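Local coordinates for cytosolic ACYL coenzyme A thioester hydrolase (Mus musculus, PDB 2V1O), which hydrolyses long-chain acyl-CoA thioesters to free fatty acids and coenzyme A, this fragment being the N-terminal of its two hotdog domains, at residues G20-L23 against K24-E27; R4-R7 against P8-N12. All coordinates share one frame; numbering follows the deposited sequence.

Contact 1 of 2, residues G20-L23 against K24-E27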
# COMPACT_ATOMS: atom_id res chain seq x y z
N GLY A 20 -2.08 7.81 -13.77
CA GLY A 20 -1.64 8.26 -12.45
C GLY A 20 -0.49 7.43 -11.89
O GLY A 20 0.40 7.97 -11.24
N THR A 21 -0.52 6.12 -12.16
CA THR A 21 0.54 5.19 -11.72
C THR A 21 1.89 5.58 -12.31
O THR A 21 2.91 5.65 -11.60
CB THR A 21 0.19 3.75 -12.15
OG1 THR A 21 -1.05 3.36 -11.54
CG2 THR A 21 1.30 2.76 -11.76
N ILE A 22 1.89 5.84 -13.61
CA ILE A 22 3.08 6.24 -14.35
C ILE A 22 3.55 7.65 -13.95
O ILE A 22 4.75 7.89 -13.78
CB ILE A 22 2.85 6.11 -15.88
CG1 ILE A 22 2.48 4.66 -16.25
CG2 ILE A 22 4.09 6.60 -16.69
CD1 ILE A 22 3.51 3.58 -15.86
N LEU A 23 2.60 8.57 -13.77
CA LEU A 23 2.94 9.92 -13.30
C LEU A 23 3.68 9.86 -11.97
O LEU A 23 4.69 10.56 -11.77
CB LEU A 23 1.69 10.79 -13.19
CG LEU A 23 1.07 11.27 -14.51
CD1 LEU A 23 -0.26 11.94 -14.26
CD2 LEU A 23 2.02 12.21 -15.28
N LYS A 24 3.19 9.02 -11.06
CA LYS A 24 3.85 8.81 -9.78
C LYS A 24 5.30 8.31 -9.95
O LYS A 24 6.22 8.84 -9.30
CB LYS A 24 3.03 7.87 -8.91
CG LYS A 24 3.62 7.67 -7.53
CD LYS A 24 2.56 7.17 -6.55
CE LYS A 24 3.09 6.09 -5.62
NZ LYS A 24 4.14 6.56 -4.67
N MET A 25 5.51 7.33 -10.83
CA MET A 25 6.86 6.77 -11.05
C MET A 25 7.79 7.82 -11.67
O MET A 25 8.96 7.90 -11.33
CB MET A 25 6.80 5.55 -11.97
CG MET A 25 6.08 4.31 -11.40
SD MET A 25 6.40 2.87 -12.46
CE MET A 25 6.24 3.64 -14.07
N ILE A 26 7.24 8.59 -12.59
CA ILE A 26 7.99 9.68 -13.23
C ILE A 26 8.52 10.64 -12.17
O ILE A 26 9.71 10.98 -12.18
CB ILE A 26 7.11 10.43 -14.27
CG1 ILE A 26 6.85 9.55 -15.50
CG2 ILE A 26 7.81 11.73 -14.72
CD1 ILE A 26 5.67 10.03 -16.34
N GLU A 27 7.66 11.05 -11.24
CA GLU A 27 8.03 12.05 -10.23
C GLU A 27 9.03 11.48 -9.23
O GLU A 27 9.94 12.18 -8.80
CB GLU A 27 6.80 12.63 -9.54
CG GLU A 27 7.02 14.00 -8.90
CD GLU A 27 7.63 13.91 -7.51
OE1 GLU A 27 7.05 13.22 -6.64
OE2 GLU A 27 8.68 14.55 -7.26
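The flat groups joining Gly20–Leu23 to Lys24–Glu27 are peptide carbonyls, each met by an N-H one helical turn further on. Lys24 N reaches Gly20 O at 3.0 Å, tilted 29° from the carbonyl plane, and the bonds from Met25 N to Thr21 O and from Glu27 N to Leu23 O are tilted in a similar way. The exception is Ile26 N, which meets Ile22 O at 2.8 Å and nearly in line with the C=O bond. Ile26 also lays its side chain against that same oxygen, with CG1 3.2 Å from Ile22 O. On this side of the helix Ile22 crosses Ile26 and Met25 obliquely. Ile22 CG2 stands anti to the backbone N (chi1 -58° for the CG1 branch) and faces Ile26 CD1 at 3.8 Å, while the other branch carries CD1 to Met25. Met25 CE lies beside Ile22 CD1, though the modelled 3.3 Å between them is too short to trust in detail. The same face rests on the sheet: Ile26 packs on Val86, Val88 and Leu106, and Met25 on Ala68 and Val70. Lys24, by contrast, leads away and forms a salt bridge with Glu28. Glu27 bonds to Tyr108 and also to Gly20 N of a second subunit, a link returned by the second subunit's Glu27, so the helix is sewn to its counterpart as well as to its own sheet. The chemistry therefore divides by direction: regular backbone hydrogen bonds run along the helix, methyl groups fill the side toward the sheet, Glu27 links its own sheet to the second subunit while Lys24 pairs within its own helix, and Ile22, which touches bound coenzyme A, carries the apolar face into the ligand pocket.

Contact 2 of 2, residues R4-R7 against P8-N12; sequences RIMR and PDDAN
Asp10 turns back on Arg7 and Arg4, and its side chain can be read outward from the backbone. CB lies 3.2 Å from Arg7 O, the oxygen that also accepts Asp10 N from above the carbonyl plane. With CG anti to its own carbonyl carbon (chi1 -63°), the carboxylate is directed back at the preceding strand, and CG itself sits at the edge of the Arg4 guanidinium, in its plane. The two oxygens then divide the work. OD1 receives Arg4 NH2 at 3.1 Å from above the carboxylate plane. OD2 takes Arg4 NH1 at 2.8 Å on its syn side and Arg7 N, also at 2.8 Å, on its anti side. In this end-on, two-nitrogen salt bridge the two planes stand 57° apart, while Met6 CE covers one guanidinium face 3.7 Å above its centre. Two donors on OD2 would probably stabilise the ionised carboxylate in this buried position. Arg7 itself looks outward, where NE pairs with Asp9 of a neighbouring subunit. The arrangement is a 3-10 turn, closed by backbone and side chain alike, through which strand 2–5 of the hotdog fold leads to the active-site Asn12.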
# COMPACT_ATOMS: atom_id res chain seq x y z
N ARG A 4 9.85 -1.65 -12.51
CA ARG A 4 8.88 -2.28 -11.64
C ARG A 4 7.84 -2.94 -12.52
O ARG A 4 7.42 -2.37 -13.53
CB ARG A 4 8.23 -1.20 -10.76
CG ARG A 4 7.02 -1.64 -9.98
CD ARG A 4 6.68 -0.62 -8.88
NE ARG A 4 5.64 0.35 -9.24
CZ ARG A 4 4.35 0.05 -9.42
NH1 ARG A 4 3.92 -1.21 -9.30
NH2 ARG A 4 3.48 1.01 -9.71
N ILE A 5 7.44 -4.15 -12.14
CA ILE A 5 6.38 -4.87 -12.84
C ILE A 5 5.03 -4.27 -12.45
O ILE A 5 4.80 -3.91 -11.29
CB ILE A 5 6.42 -6.40 -12.55
CG1 ILE A 5 5.58 -7.17 -13.58
CG2 ILE A 5 5.98 -6.72 -11.12
CD1 ILE A 5 6.09 -8.59 -13.85
N MET A 6 4.16 -4.16 -13.44
CA MET A 6 2.84 -3.57 -13.22
C MET A 6 1.92 -4.60 -12.58
O MET A 6 1.86 -5.75 -13.02
CB MET A 6 2.27 -3.05 -14.54
CG MET A 6 3.08 -1.92 -15.16
SD MET A 6 3.00 -0.37 -14.22
CE MET A 6 4.39 -0.59 -13.11
N ARG A 7 1.22 -4.17 -11.52
CA ARG A 7 0.40 -5.03 -10.67
C ARG A 7 -1.09 -4.70 -10.89
O ARG A 7 -1.40 -3.64 -11.43
CB ARG A 7 0.76 -4.81 -9.19
CG ARG A 7 2.23 -5.05 -8.85
CD ARG A 7 2.65 -4.32 -7.56
NE ARG A 7 2.32 -5.07 -6.34
CZ ARG A 7 2.77 -4.77 -5.12
NH1 ARG A 7 3.58 -3.73 -4.92
NH2 ARG A 7 2.41 -5.51 -4.08
N PRO A 8 -2.01 -5.60 -10.49
CA PRO A 8 -3.44 -5.33 -10.67
C PRO A 8 -3.93 -3.97 -10.15
O PRO A 8 -4.77 -3.33 -10.80
CB PRO A 8 -4.10 -6.48 -9.90
CG PRO A 8 -3.13 -7.60 -10.06
CD PRO A 8 -1.79 -6.94 -9.90
N ASP A 9 -3.40 -3.53 -9.01
CA ASP A 9 -3.81 -2.23 -8.44
C ASP A 9 -3.31 -1.02 -9.24
O ASP A 9 -3.79 0.10 -9.03
CB ASP A 9 -3.46 -2.12 -6.95
CG ASP A 9 -4.62 -2.54 -6.03
OD1 ASP A 9 -5.44 -3.40 -6.42
OD2 ASP A 9 -4.73 -1.99 -4.92
N ASP A 10 -2.38 -1.26 -10.16
CA ASP A 10 -1.85 -0.23 -11.05
C ASP A 10 -2.73 -0.03 -12.28
O ASP A 10 -2.48 0.86 -13.07
CB ASP A 10 -0.45 -0.61 -11.53
CG ASP A 10 0.55 -0.70 -10.40
OD1 ASP A 10 0.54 0.18 -9.51
OD2 ASP A 10 1.35 -1.65 -10.42
N ALA A 11 -3.74 -0.89 -12.45
CA ALA A 11 -4.50 -0.94 -13.70
C ALA A 11 -6.01 -0.85 -13.52
O ALA A 11 -6.55 -1.18 -12.45
CB ALA A 11 -4.15 -2.20 -14.48
N ASN A 12 -6.68 -0.39 -14.57
CA ASN A 12 -8.14 -0.33 -14.61
C ASN A 12 -8.78 -1.71 -14.80
O ASN A 12 -8.09 -2.73 -14.79
CB ASN A 12 -8.62 0.67 -15.68
CG ASN A 12 -8.28 0.23 -17.10
OD1 ASN A 12 -8.12 -0.96 -17.39
ND2 ASN A 12 -8.18 1.20 -18.01

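In the fold
Along the chain contact 2 comes first, at the end of strand 2–5 and in the loop beyond it; contact 1 follows near the start of helix 19–38. Their centres lie about 12 Å apart, on the same side of the chain's centre, and they touch. Thr21 OG1 probably bonds to Asp10 O at 3.3 Å, Thr21 CG2 packs against Arg4 NH2, and Met25 SD meets Met6 CE. Strand 2–5, the turn and the start of the helix that packs on the antiparallel sheet of the hotdog domain are thus joined directly. Asn12 lies close by, about 9 Å from Thr21 between side chains, and Ile22 on the same helix as Thr21 lines the coenzyme A pocket.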